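Long-range contact in 3-dehydroshikimate dehydratase (PDB 3DX5), which converts 3-dehydroshikimate to 3,4-dihydroxybenzoate with the aid of manganese, supplying the catechol unit of the siderophore petrobactin: residues 6-14 / 216-224. Residues are numbered along the deposited sequence; the frame is centred on the assembly and turned at random.
With DHB (3,4-dihydroxybenzoic acid), chain D.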
ATOM      1  N   CYS A   6      -3.656  -4.979  13.839  1.00 12.41           N
ATOM      2  CA  CYS A   6      -4.196  -4.823  12.478  1.00 13.11           C
ATOM      3  C   CYS A   6      -3.165  -5.252  11.470  1.00 11.87           C
ATOM      4  O   CYS A   6      -2.051  -4.733  11.489  1.00 11.72           O
ATOM      5  CB  CYS A   6      -4.407  -3.367  12.114  1.00 14.74           C
ATOM      6  SG  CYS A   6      -5.202  -2.465  13.310  1.00 21.12           S
ATOM      7  N   THR A   7      -3.544  -6.123  10.550  1.00  9.89           N
ATOM      8  CA  THR A   7      -2.615  -6.499   9.461  1.00  9.76           C
ATOM      9  C   THR A   7      -2.269  -5.326   8.519  1.00  9.81           C
ATOM     10  O   THR A   7      -1.229  -5.360   7.891  1.00  8.95           O
ATOM     11  CB  THR A   7      -3.112  -7.726   8.673  1.00  9.01           C
ATOM     12  OG1 THR A   7      -4.228  -7.360   7.857  1.00  9.47           O
ATOM     13  CG2 THR A   7      -3.524  -8.860   9.655  1.00  8.10           C
ATOM     14  N   ILE A   8      -3.110  -4.277   8.470  1.00  8.91           N
ATOM     15  CA  ILE A   8      -2.735  -3.062   7.732  1.00  9.73           C
ATOM     16  C   ILE A   8      -1.390  -2.441   8.225  1.00 10.17           C
ATOM     17  O   ILE A   8      -0.701  -1.800   7.455  1.00  9.18           O
ATOM     18  CB  ILE A   8      -3.870  -1.993   7.746  1.00 10.58           C
ATOM     19  CG1 ILE A   8      -3.675  -0.952   6.618  1.00  9.58           C
ATOM     20  CG2 ILE A   8      -4.071  -1.366   9.163  1.00  8.16           C
ATOM     21  CD1 ILE A   8      -4.952   0.018   6.405  1.00 11.31           C
ATOM     22  N   SER A   9      -1.009  -2.676   9.490  1.00  9.50           N
ATOM     23  CA  SER A   9       0.279  -2.179  10.009  1.00  9.27           C
ATOM     24  C   SER A   9       1.454  -2.768   9.245  1.00 10.41           C
ATOM     25  O   SER A   9       2.574  -2.236   9.303  1.00  9.67           O
ATOM     26  CB  SER A   9       0.422  -2.483  11.540  1.00  9.16           C
ATOM     27  OG  SER A   9      -0.617  -1.810  12.250  1.00  9.95           O
ATOM     28  N   PHE A  10       1.208  -3.888   8.554  1.00 10.31           N
ATOM     29  CA  PHE A  10       2.280  -4.627   7.845  1.00 10.58           C
ATOM     30  C   PHE A  10       2.191  -4.460   6.322  1.00 10.07           C
ATOM     31  O   PHE A  10       2.809  -5.231   5.586  1.00 10.08           O
ATOM     32  CB  PHE A  10       2.190  -6.119   8.226  1.00 11.26           C
ATOM     33  CG  PHE A  10       2.433  -6.357   9.678  1.00 12.81           C
ATOM     34  CD1 PHE A  10       3.742  -6.567  10.144  1.00 13.97           C
ATOM     35  CD2 PHE A  10       1.378  -6.304  10.597  1.00 14.68           C
ATOM     36  CE1 PHE A  10       4.002  -6.736  11.512  1.00 15.60           C
ATOM     37  CE2 PHE A  10       1.620  -6.454  11.972  1.00 16.32           C
ATOM     38  CZ  PHE A  10       2.932  -6.671  12.429  1.00 16.92           C
ATOM     39  N   ARG A  11       1.427  -3.458   5.858  1.00  8.84           N
ATOM     40  CA  ARG A  11       1.124  -3.281   4.404  1.00  9.10           C
ATOM     41  C   ARG A  11       2.381  -2.991   3.561  1.00  9.57           C
ATOM     42  O   ARG A  11       2.353  -3.146   2.340  1.00 10.84           O
ATOM     43  CB  ARG A  11       0.088  -2.151   4.226  1.00  8.04           C
ATOM     44  CG  ARG A  11       0.670  -0.701   4.544  1.00 10.32           C
ATOM     45  CD  ARG A  11      -0.454   0.340   4.917  1.00  9.55           C
ATOM     46  NE  ARG A  11       0.188   1.617   5.299  1.00 10.24           N
ATOM     47  CZ  ARG A  11       0.867   1.792   6.445  1.00 10.63           C
ATOM     48  NH1 ARG A  11       0.896   0.828   7.372  1.00  8.82           N
ATOM     49  NH2 ARG A  11       1.487   2.939   6.686  1.00  8.12           N
ATOM     50  N   HIS A  12       3.459  -2.530   4.212  1.00  9.17           N
ATOM     51  CA  HIS A  12       4.717  -2.217   3.535  1.00  9.67           C
ATOM     52  C   HIS A  12       5.896  -3.147   3.843  1.00  9.70           C
ATOM     53  O   HIS A  12       7.073  -2.777   3.692  1.00  9.59           O
ATOM     54  CB  HIS A  12       5.096  -0.744   3.757  1.00 10.19           C
ATOM     55  CG  HIS A  12       4.108   0.205   3.153  1.00  9.61           C
ATOM     56  ND1 HIS A  12       3.605   1.284   3.839  1.00  9.85           N
ATOM     57  CD2 HIS A  12       3.487   0.201   1.944  1.00 10.18           C
ATOM     58  CE1 HIS A  12       2.754   1.937   3.068  1.00 11.36           C
ATOM     59  NE2 HIS A  12       2.653   1.292   1.917  1.00 11.24           N
ATOM     60  N   GLN A  13       5.585  -4.383   4.208  1.00  9.72           N
ATOM     61  CA  GLN A  13       6.641  -5.352   4.395  1.00 10.98           C
ATOM     62  C   GLN A  13       6.182  -6.741   3.937  1.00 11.32           C
ATOM     63  O   GLN A  13       4.983  -7.026   3.884  1.00 11.55           O
ATOM     64  CB  GLN A  13       7.126  -5.343   5.867  1.00 11.67           C
ATOM     65  CG  GLN A  13       6.112  -5.822   6.874  1.00 12.24           C
ATOM     66  CD  GLN A  13       6.424  -5.302   8.308  1.00 17.32           C
ATOM     67  OE1 GLN A  13       6.082  -4.163   8.671  1.00 20.88           O
ATOM     68  NE2 GLN A  13       7.026  -6.148   9.117  1.00 13.46           N
ATOM     69  N   LEU A  14       7.145  -7.590   3.576  1.00 11.02           N
ATOM     70  CA  LEU A  14       6.860  -8.953   3.170  1.00 10.43           C
ATOM     71  C   LEU A  14       6.772  -9.772   4.444  1.00 10.62           C
ATOM     72  O   LEU A  14       7.769  -9.926   5.125  1.00 11.15           O
ATOM     73  CB  LEU A  14       8.014  -9.483   2.291  1.00  8.54           C
ATOM     74  CG  LEU A  14       8.087  -8.771   0.944  1.00  9.54           C
ATOM     75  CD1 LEU A  14       9.327  -9.203   0.162  1.00  8.69           C
ATOM     76  CD2 LEU A  14       6.794  -9.025   0.137  1.00  7.17           C
ATOM     77  N   VAL A 216      -0.869   7.534   4.211  1.00  9.64           N
ATOM     78  CA  VAL A 216      -0.789   6.247   4.891  1.00  9.28           C
ATOM     79  C   VAL A 216      -0.482   5.102   3.908  1.00  9.81           C
ATOM     80  O   VAL A 216       0.370   4.247   4.213  1.00  9.31           O
ATOM     81  CB  VAL A 216      -2.061   5.945   5.719  1.00  9.84           C
ATOM     82  CG1 VAL A 216      -2.102   4.436   6.180  1.00  8.04           C
ATOM     83  CG2 VAL A 216      -2.130   6.866   6.946  1.00  8.60           C
ATOM     84  N   TYR A 217      -1.140   5.088   2.736  1.00  9.05           N
ATOM     85  CA  TYR A 217      -0.970   3.961   1.803  1.00 10.57           C
ATOM     86  C   TYR A 217       0.345   3.982   1.017  1.00 11.10           C
ATOM     87  O   TYR A 217       0.782   2.926   0.562  1.00 11.94           O
ATOM     88  CB  TYR A 217      -2.148   3.806   0.814  1.00  9.91           C
ATOM     89  CG  TYR A 217      -3.509   3.821   1.487  1.00 13.42           C
ATOM     90  CD1 TYR A 217      -3.711   3.205   2.743  1.00 14.84           C
ATOM     91  CD2 TYR A 217      -4.603   4.433   0.853  1.00 14.04           C
ATOM     92  CE1 TYR A 217      -4.986   3.240   3.378  1.00 16.36           C
ATOM     93  CE2 TYR A 217      -5.859   4.450   1.463  1.00 16.47           C
ATOM     94  CZ  TYR A 217      -6.044   3.881   2.718  1.00 17.54           C
ATOM     95  OH  TYR A 217      -7.319   3.938   3.271  1.00 21.87           O
ATOM     96  N   ALA A 218       0.923   5.176   0.827  1.00 10.18           N
ATOM     97  CA  ALA A 218       2.210   5.365   0.116  1.00 10.03           C
ATOM     98  C   ALA A 218       3.405   4.854   0.949  1.00  9.53           C
ATOM     99  O   ALA A 218       3.538   5.206   2.132  1.00  9.51           O
ATOM    100  CB  ALA A 218       2.410   6.870  -0.259  1.00  8.50           C
ATOM    101  N   ALA A 219       4.257   4.034   0.335  1.00  9.50           N
ATOM    102  CA  ALA A 219       5.452   3.488   1.014  1.00 10.86           C
ATOM    103  C   ALA A 219       6.369   4.603   1.512  1.00 10.96           C
ATOM    104  O   ALA A 219       6.939   4.497   2.592  1.00 12.74           O
ATOM    105  CB  ALA A 219       6.225   2.577   0.107  1.00  9.49           C
ATOM    106  N   ALA A 220       6.508   5.671   0.733  1.00 10.15           N
ATOM    107  CA  ALA A 220       7.413   6.727   1.120  1.00 11.49           C
ATOM    108  C   ALA A 220       6.662   7.800   1.910  1.00 11.34           C
ATOM    109  O   ALA A 220       7.184   8.886   2.113  1.00 12.57           O
ATOM    110  CB  ALA A 220       8.154   7.347  -0.134  1.00  8.84           C
ATOM    111  N   GLY A 221       5.440   7.507   2.339  1.00 11.42           N
ATOM    112  CA  GLY A 221       4.635   8.496   3.057  1.00 11.63           C
ATOM    113  C   GLY A 221       5.267   8.956   4.380  1.00 13.28           C
ATOM    114  O   GLY A 221       5.984   8.199   5.043  1.00 12.19           O
ATOM    115  N   ASN A 222       4.990  10.203   4.749  1.00 13.55           N
ATOM    116  CA  ASN A 222       5.496  10.813   5.975  1.00 14.36           C
ATOM    117  C   ASN A 222       4.948  10.121   7.243  1.00 13.98           C
ATOM    118  O   ASN A 222       3.733   9.880   7.351  1.00 14.49           O
ATOM    119  CB  ASN A 222       5.059  12.283   5.961  1.00 15.11           C
ATOM    120  CG  ASN A 222       5.780  13.124   7.002  1.00 17.32           C
ATOM    121  OD1 ASN A 222       6.715  12.651   7.670  1.00 19.08           O
ATOM    122  ND2 ASN A 222       5.355  14.395   7.137  1.00 17.28           N
ATOM    123  N   ARG A 223       5.823   9.780   8.189  1.00 13.55           N
ATOM    124  CA  ARG A 223       5.386   9.174   9.468  1.00 12.89           C
ATOM    125  C   ARG A 223       5.665  10.096  10.666  1.00 13.47           C
ATOM    126  O   ARG A 223       5.374   9.730  11.802  1.00 14.28           O
ATOM    127  CB  ARG A 223       6.029   7.787   9.699  1.00 12.50           C
ATOM    128  CG  ARG A 223       5.895   6.804   8.482  1.00 10.63           C
ATOM    129  CD  ARG A 223       4.434   6.511   8.100  1.00  8.25           C
ATOM    130  NE  ARG A 223       4.352   5.662   6.917  1.00 10.12           N
ATOM    131  CZ  ARG A 223       3.596   5.912   5.854  1.00  8.80           C
ATOM    132  NH1 ARG A 223       2.821   6.980   5.801  1.00 12.12           N
ATOM    133  NH2 ARG A 223       3.619   5.082   4.845  1.00 12.45           N
ATOM    134  N   THR A 224       6.202  11.282  10.412  1.00 13.08           N
ATOM    135  CA  THR A 224       6.518  12.248  11.483  1.00 14.58           C
ATOM    136  C   THR A 224       5.319  12.500  12.373  1.00 14.50           C
ATOM    137  O   THR A 224       4.201  12.680  11.878  1.00 15.50           O
ATOM    138  CB  THR A 224       6.988  13.592  10.895  1.00 15.02           C
ATOM    139  OG1 THR A 224       8.174  13.351  10.166  1.00 15.64           O
ATOM    140  CG2 THR A 224       7.315  14.661  11.978  1.00 16.24           C
TER
HETATM  141  C1  DHB D 289      -7.225   3.944   7.418  1.00 18.25           C
HETATM  142  C2  DHB D 289      -7.655   4.057   8.736  1.00 18.29           C
HETATM  143  C3  DHB D 289      -7.332   5.189   9.491  1.00 18.33           C
HETATM  144  O3  DHB D 289      -7.722   5.376  10.792  1.00 15.67           O
HETATM  145  C4  DHB D 289      -6.562   6.258   8.851  1.00 20.66           C
HETATM  146  O4  DHB D 289      -6.277   7.340   9.610  1.00 20.45           O
HETATM  147  C5  DHB D 289      -6.163   6.147   7.522  1.00 19.34           C
HETATM  148  C6  DHB D 289      -6.500   4.977   6.818  1.00 20.09           C
HETATM  149  C   DHB D 289      -7.576   2.689   6.635  1.00 18.97           C
HETATM  150  O1  DHB D 289      -7.275   2.521   5.449  1.00 18.58           O
HETATM  151  O2  DHB D 289      -8.222   1.698   7.247  1.00 18.36           O
HETATM  152  O   HOH W   1       5.389   2.890   5.231  1.00 36.60           O
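Val216 O, in the last turn of helix 213-217, is gripped side-on by two nitrogens of the Arg11 guanidinium: NE at 2.9 Å and NH2 at 3.0 Å. The oxygen lies in the guanidinium plane, though NE itself stands above the carbonyl plane. The third nitrogen reaches back, Arg11 NH1 giving a fairly straight bond to Ile8 O (3.1 Å, 164°), while NH2 also bonds Phe255 O, so the group is fixed flat against rotation by three backbone carbonyls. Val216 CG1 packs over one face of it.

His12 continues the capture of the helix end. Its NE2 donates to Tyr217 O (2.8 Å), which lies in the ring plane, and the imidazole is sandwiched: Ala219 CA sits over the centre of one face as a CH-pi contact, 3.7 Å from the centroid, and Arg11 CG over the other. Arg11 CG lies between its own backbone N and carbonyl carbon (chi1 70°), which carries the chain across that ring.

Arg223 enters with its guanidinium nearly parallel to the imidazole (planes 3° apart) but stepped out of its plane, and one water joins them, 2.8 Å from both His12 ND1 and Arg223 NH2. Arg11 NH2 lies over a face of this second guanidinium, a like-charge approach probably eased by the carbonyls around both; Arg223 NH1 bonds Asn215 O.

On the active-site side, Tyr217 OH donates to DHB O1 (2.6 Å), and Ile8 CD1 reaches the same carboxylate. Tyr70, Arg102, His175 and Lys200 also hold this ligand. The contact thus ties the loop between strand 2-6 and helix 17-26 of the TIM barrel to the end of helix 213-217, with Trp35 of strand 31-35 beside Ile8 and Arg11, and Trp35 of the second subunit packed on Ala219.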